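Local atomic coordinates of putative malic enzyme ((S)-malate:NAD+ oxidoreductase (decarboxylating)) (PDB entry 2A9F), a protein that probably catalyses the NAD-dependent oxidative decarboxylation of (S)-malate, with magnesium or manganese as the divalent metal. Residues A174-K184 against A280-M288. Numbering follows the deposited sequence.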
ATOM      1  N   ALA A 174      27.067   1.516  18.797  1.00 46.29           N
ATOM      2  CA  ALA A 174      28.232   0.660  18.934  1.00 45.71           C
ATOM      3  C   ALA A 174      29.425   1.402  19.537  1.00 46.13           C
ATOM      4  O   ALA A 174      30.339   0.781  20.072  1.00 44.59           O
ATOM      5  CB  ALA A 174      28.609   0.072  17.589  1.00 45.22           C
ATOM      6  N   ILE A 175      29.444   2.727  19.449  1.00 46.39           N
ATOM      7  CA  ILE A 175      30.570   3.425  20.040  1.00 46.00           C
ATOM      8  C   ILE A 175      30.221   3.761  21.489  1.00 46.84           C
ATOM      9  O   ILE A 175      31.071   3.651  22.359  1.00 48.17           O
ATOM     10  CB  ILE A 175      31.002   4.722  19.250  1.00 44.34           C
ATOM     11  CG1 ILE A 175      30.307   5.956  19.802  1.00 43.75           C
ATOM     12  CG2 ILE A 175      30.717   4.576  17.764  1.00 40.66           C
ATOM     13  CD1 ILE A 175      30.947   7.235  19.326  1.00 46.19           C
ATOM     14  N   PHE A 176      28.981   4.159  21.753  1.00 46.43           N
ATOM     15  CA  PHE A 176      28.588   4.462  23.127  1.00 47.76           C
ATOM     16  C   PHE A 176      29.088   3.303  23.996  1.00 48.34           C
ATOM     17  O   PHE A 176      29.647   3.499  25.087  1.00 46.67           O
ATOM     18  CB  PHE A 176      27.071   4.559  23.249  1.00 49.15           C
ATOM     19  CG  PHE A 176      26.493   5.821  22.699  1.00 50.51           C
ATOM     20  CD1 PHE A 176      25.242   5.812  22.089  1.00 51.58           C
ATOM     21  CD2 PHE A 176      27.179   7.027  22.811  1.00 52.26           C
ATOM     22  CE1 PHE A 176      24.676   6.986  21.593  1.00 52.55           C
ATOM     23  CE2 PHE A 176      26.625   8.211  22.317  1.00 53.74           C
ATOM     24  CZ  PHE A 176      25.371   8.191  21.706  1.00 53.92           C
ATOM     25  N   ASN A 177      28.894   2.092  23.490  1.00 49.26           N
ATOM     26  CA  ASN A 177      29.337   0.917  24.207  1.00 51.36           C
ATOM     27  C   ASN A 177      30.838   0.752  24.093  1.00 51.60           C
ATOM     28  O   ASN A 177      31.474   0.157  24.957  1.00 50.09           O
ATOM     29  CB  ASN A 177      28.614  -0.325  23.688  1.00 52.51           C
ATOM     30  CG  ASN A 177      27.280  -0.528  24.361  1.00 51.34           C
ATOM     31  OD1 ASN A 177      26.929   0.202  25.292  1.00 53.27           O
ATOM     32  ND2 ASN A 177      26.527  -1.519  23.905  1.00 51.74           N
ATOM     33  N   SER A 178      31.409   1.277  23.019  1.00 53.06           N
ATOM     34  CA  SER A 178      32.846   1.194  22.851  1.00 55.37           C
ATOM     35  C   SER A 178      33.535   2.158  23.805  1.00 56.93           C
ATOM     36  O   SER A 178      34.591   1.847  24.337  1.00 57.50           O
ATOM     37  CB  SER A 178      33.230   1.489  21.409  1.00 54.29           C
ATOM     38  OG  SER A 178      33.173   0.286  20.666  1.00 55.02           O
ATOM     39  N   LEU A 179      32.927   3.318  24.024  1.00 59.65           N
ATOM     40  CA  LEU A 179      33.466   4.319  24.934  1.00 63.01           C
ATOM     41  C   LEU A 179      33.675   3.655  26.289  1.00 65.90           C
ATOM     42  O   LEU A 179      34.782   3.651  26.838  1.00 64.80           O
ATOM     43  CB  LEU A 179      32.475   5.474  25.085  1.00 63.78           C
ATOM     44  CG  LEU A 179      32.022   6.195  23.811  1.00 64.12           C
ATOM     45  CD1 LEU A 179      31.060   7.316  24.163  1.00 63.46           C
ATOM     46  CD2 LEU A 179      33.238   6.761  23.086  1.00 65.79           C
ATOM     47  N   LYS A 180      32.592   3.077  26.806  1.00 68.72           N
ATOM     48  CA  LYS A 180      32.580   2.389  28.094  1.00 70.09           C
ATOM     49  C   LYS A 180      33.781   1.495  28.402  1.00 71.16           C
ATOM     50  O   LYS A 180      34.467   1.707  29.410  1.00 71.05           O
ATOM     51  CB  LYS A 180      31.308   1.551  28.221  1.00 70.86           C
ATOM     52  CG  LYS A 180      30.035   2.352  28.340  1.00 73.60           C
ATOM     53  CD  LYS A 180      30.029   3.206  29.596  1.00 75.66           C
ATOM     54  CE  LYS A 180      28.644   3.788  29.855  1.00 77.19           C
ATOM     55  NZ  LYS A 180      27.606   2.729  30.113  1.00 78.56           N
ATOM     56  N   LEU A 181      34.032   0.497  27.553  1.00 70.59           N
ATOM     57  CA  LEU A 181      35.135  -0.428  27.796  1.00 71.63           C
ATOM     58  C   LEU A 181      36.510   0.087  27.413  1.00 73.30           C
ATOM     59  O   LEU A 181      37.426  -0.693  27.156  1.00 74.16           O
ATOM     60  CB  LEU A 181      34.875  -1.780  27.116  1.00 71.87           C
ATOM     61  CG  LEU A 181      34.832  -1.935  25.597  1.00 72.71           C
ATOM     62  CD1 LEU A 181      34.447  -3.376  25.228  1.00 69.91           C
ATOM     63  CD2 LEU A 181      33.832  -0.962  25.027  1.00 70.87           C
ATOM     64  N   LEU A 182      36.651   1.406  27.382  1.00 73.54           N
ATOM     65  CA  LEU A 182      37.927   2.034  27.070  1.00 74.17           C
ATOM     66  C   LEU A 182      38.248   3.017  28.192  1.00 74.78           C
ATOM     67  O   LEU A 182      39.410   3.346  28.441  1.00 74.35           O
ATOM     68  CB  LEU A 182      37.856   2.764  25.721  1.00 73.51           C
ATOM     69  CG  LEU A 182      38.617   2.070  24.584  1.00 73.19           C
ATOM     70  CD1 LEU A 182      38.098   0.655  24.427  1.00 73.52           C
ATOM     71  CD2 LEU A 182      38.463   2.839  23.287  1.00 73.11           C
ATOM     72  N   LYS A 183      37.192   3.457  28.874  1.00 75.08           N
ATOM     73  CA  LYS A 183      37.285   4.402  29.979  1.00 76.02           C
ATOM     74  C   LYS A 183      37.521   5.810  29.476  1.00 75.25           C
ATOM     75  O   LYS A 183      38.193   6.602  30.131  1.00 75.89           O
ATOM     76  CB  LYS A 183      38.408   4.008  30.946  1.00 77.86           C
ATOM     77  CG  LYS A 183      37.947   3.208  32.160  1.00 78.68           C
ATOM     78  CD  LYS A 183      37.274   1.902  31.766  1.00 77.82           C
ATOM     79  CE  LYS A 183      36.929   1.076  32.997  1.00 77.60           C
ATOM     80  NZ  LYS A 183      36.043   1.816  33.936  1.00 77.13           N
ATOM     81  N   LYS A 184      36.963   6.122  28.315  1.00 74.21           N
ATOM     82  CA  LYS A 184      37.117   7.448  27.734  1.00 72.53           C
ATOM     83  C   LYS A 184      35.736   8.063  27.521  1.00 71.34           C
ATOM     84  O   LYS A 184      34.737   7.365  27.579  1.00 71.18           O
ATOM     85  CB  LYS A 184      37.858   7.332  26.400  1.00 72.18           C
ATOM     86  CG  LYS A 184      39.125   6.489  26.483  1.00 71.35           C
ATOM     87  CD  LYS A 184      39.812   6.293  25.121  1.00 70.54           C
ATOM     88  CE  LYS A 184      41.062   5.422  25.251  1.00 68.21           C
ATOM     89  NZ  LYS A 184      41.690   5.093  23.944  1.00 65.72           N
ATOM     90  N   ALA A 280      45.556   5.597  18.286  1.00 57.01           N
ATOM     91  CA  ALA A 280      45.606   5.752  19.733  1.00 55.97           C
ATOM     92  C   ALA A 280      45.812   4.390  20.416  1.00 56.35           C
ATOM     93  O   ALA A 280      46.065   3.384  19.742  1.00 55.73           O
ATOM     94  CB  ALA A 280      44.335   6.429  20.238  1.00 56.34           C
ATOM     95  N   ALA A 281      45.698   4.365  21.746  1.00 57.33           N
ATOM     96  CA  ALA A 281      45.926   3.155  22.544  1.00 57.83           C
ATOM     97  C   ALA A 281      45.023   1.968  22.241  1.00 59.13           C
ATOM     98  O   ALA A 281      45.509   0.916  21.816  1.00 58.79           O
ATOM     99  CB  ALA A 281      45.849   3.496  24.018  1.00 58.34           C
ATOM    100  N   ARG A 282      43.721   2.123  22.495  1.00 60.02           N
ATOM    101  CA  ARG A 282      42.731   1.063  22.230  1.00 61.57           C
ATOM    102  C   ARG A 282      41.931   1.515  21.001  1.00 60.08           C
ATOM    103  O   ARG A 282      40.831   2.069  21.111  1.00 58.57           O
ATOM    104  CB  ARG A 282      41.788   0.894  23.429  1.00 64.15           C
ATOM    105  CG  ARG A 282      42.482   0.921  24.787  1.00 66.79           C
ATOM    106  CD  ARG A 282      43.004  -0.436  25.240  1.00 68.40           C
ATOM    107  NE  ARG A 282      42.204  -0.971  26.340  1.00 69.21           N
ATOM    108  CZ  ARG A 282      42.549  -2.024  27.073  1.00 69.68           C
ATOM    109  NH1 ARG A 282      43.687  -2.660  26.823  1.00 70.21           N
ATOM    110  NH2 ARG A 282      41.753  -2.446  28.049  1.00 66.02           N
ATOM    111  N   PRO A 283      42.488   1.287  19.808  1.00 60.14           N
ATOM    112  CA  PRO A 283      41.848   1.675  18.552  1.00 61.14           C
ATOM    113  C   PRO A 283      40.608   0.884  18.137  1.00 61.71           C
ATOM    114  O   PRO A 283      40.674  -0.319  17.889  1.00 62.15           O
ATOM    115  CB  PRO A 283      42.987   1.539  17.548  1.00 61.34           C
ATOM    116  CG  PRO A 283      43.730   0.358  18.071  1.00 60.54           C
ATOM    117  CD  PRO A 283      43.783   0.628  19.554  1.00 59.65           C
ATOM    118  N   VAL A 284      39.476   1.573  18.071  1.00 61.80           N
ATOM    119  CA  VAL A 284      38.231   0.956  17.640  1.00 62.34           C
ATOM    120  C   VAL A 284      38.217   1.166  16.126  1.00 61.19           C
ATOM    121  O   VAL A 284      38.902   2.057  15.625  1.00 61.35           O
ATOM    122  CB  VAL A 284      37.000   1.645  18.282  1.00 63.17           C
ATOM    123  CG1 VAL A 284      35.724   0.967  17.829  1.00 64.90           C
ATOM    124  CG2 VAL A 284      37.108   1.597  19.790  1.00 64.52           C
ATOM    125  N   ILE A 285      37.452   0.351  15.407  1.00 59.22           N
ATOM    126  CA  ILE A 285      37.376   0.439  13.953  1.00 57.00           C
ATOM    127  C   ILE A 285      36.030  -0.047  13.420  1.00 56.62           C
ATOM    128  O   ILE A 285      35.594  -1.153  13.733  1.00 55.48           O
ATOM    129  CB  ILE A 285      38.495  -0.409  13.307  1.00 58.28           C
ATOM    130  CG1 ILE A 285      39.844   0.298  13.480  1.00 58.34           C
ATOM    131  CG2 ILE A 285      38.170  -0.686  11.840  1.00 58.36           C
ATOM    132  CD1 ILE A 285      41.017  -0.465  12.904  1.00 58.84           C
ATOM    133  N   PHE A 286      35.375   0.774  12.609  1.00 56.73           N
ATOM    134  CA  PHE A 286      34.087   0.389  12.035  1.00 57.15           C
ATOM    135  C   PHE A 286      34.126   0.445  10.523  1.00 57.19           C
ATOM    136  O   PHE A 286      33.818   1.461   9.923  1.00 56.95           O
ATOM    137  CB  PHE A 286      32.975   1.285  12.584  1.00 56.88           C
ATOM    138  CG  PHE A 286      32.670   1.023  14.022  1.00 60.47           C
ATOM    139  CD1 PHE A 286      32.077  -0.170  14.409  1.00 60.06           C
ATOM    140  CD2 PHE A 286      33.054   1.925  15.005  1.00 62.94           C
ATOM    141  CE1 PHE A 286      31.877  -0.465  15.756  1.00 61.30           C
ATOM    142  CE2 PHE A 286      32.858   1.638  16.356  1.00 62.98           C
ATOM    143  CZ  PHE A 286      32.272   0.444  16.734  1.00 62.44           C
ATOM    144  N   ALA A 287      34.530  -0.659   9.911  1.00 57.71           N
ATOM    145  CA  ALA A 287      34.613  -0.727   8.465  1.00 57.61           C
ATOM    146  C   ALA A 287      33.253  -1.151   7.947  1.00 57.76           C
ATOM    147  O   ALA A 287      32.982  -2.342   7.794  1.00 59.76           O
ATOM    148  CB  ALA A 287      35.669  -1.721   8.058  1.00 57.85           C
ATOM    149  N   MET A 288      32.400  -0.162   7.685  1.00 56.98           N
ATOM    150  CA  MET A 288      31.041  -0.392   7.214  1.00 56.13           C
ATOM    151  C   MET A 288      30.890  -0.652   5.730  1.00 56.45           C
ATOM    152  O   MET A 288      29.787  -0.925   5.262  1.00 56.10           O
ATOM    153  CB  MET A 288      30.165   0.797   7.598  1.00 55.68           C
ATOM    154  CG  MET A 288      30.075   1.013   9.088  1.00 55.80           C
ATOM    155  SD  MET A 288      29.559  -0.501   9.907  1.00 52.92           S
ATOM    156  CE  MET A 288      31.089  -1.282  10.188  1.00 55.62           C
TER
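With CG opposite the carbonyl carbon and beside the backbone N (chi1 -71°), Phe286 sends its ring from strand 284-287 up to helix 174-180. The same choice in Ser178 (chi1 -87°) turns OG back along the helix, where it donates to Ala174 O at 2.9 Å, 17° from the carbonyl plane. So held, OG meets the ring at its edge, 4.0 Å from Phe286 CZ. Ala174 and Ile175 approach the same ring obliquely: Ala174 CB is 3.8 Å from Phe286 CZ, while Ile175, crossing the phenyl at about a right angle, touches Phe286 CE2 with its CG2 branch at 3.9 Å. The outer ring atoms thus meet two methyls obliquely and, at the edge, a hydroxyl whose rotation is fixed by its own helix. Val284, two residues back on the same side of the strand, divides its branches, CG1 lying beside Ser178 OG and CG2 4.0 Å from Leu182 CD2. Past the helix end, Leu182 and Arg282 slide by each other in opposite directions, with Leu182 CG 3.6 Å from Arg282 CB. Lys184, extended beyond CG, brings NZ to 3.9 Å from Arg282 N, without a bond. Arg282 bends at chi2 and chi3, and its guanidinium makes a cation-pi contact with Tyr306. Phe262 and Ile307, on the two neighbouring strands, widen the apolar floor by touching Val284. The helix runs nearly antiparallel to the strand, their axes 10.5 Å apart, and side chains do most of the touching, though Leu182 CD2 also reaches the carbonyl Arg282 O. The end of helix 162-180 packs on the parallel strands 262-264, 284-287 and 307-310, the helix-on-sheet layering of the Rossmann-type NAD-binding domain of malic enzymes.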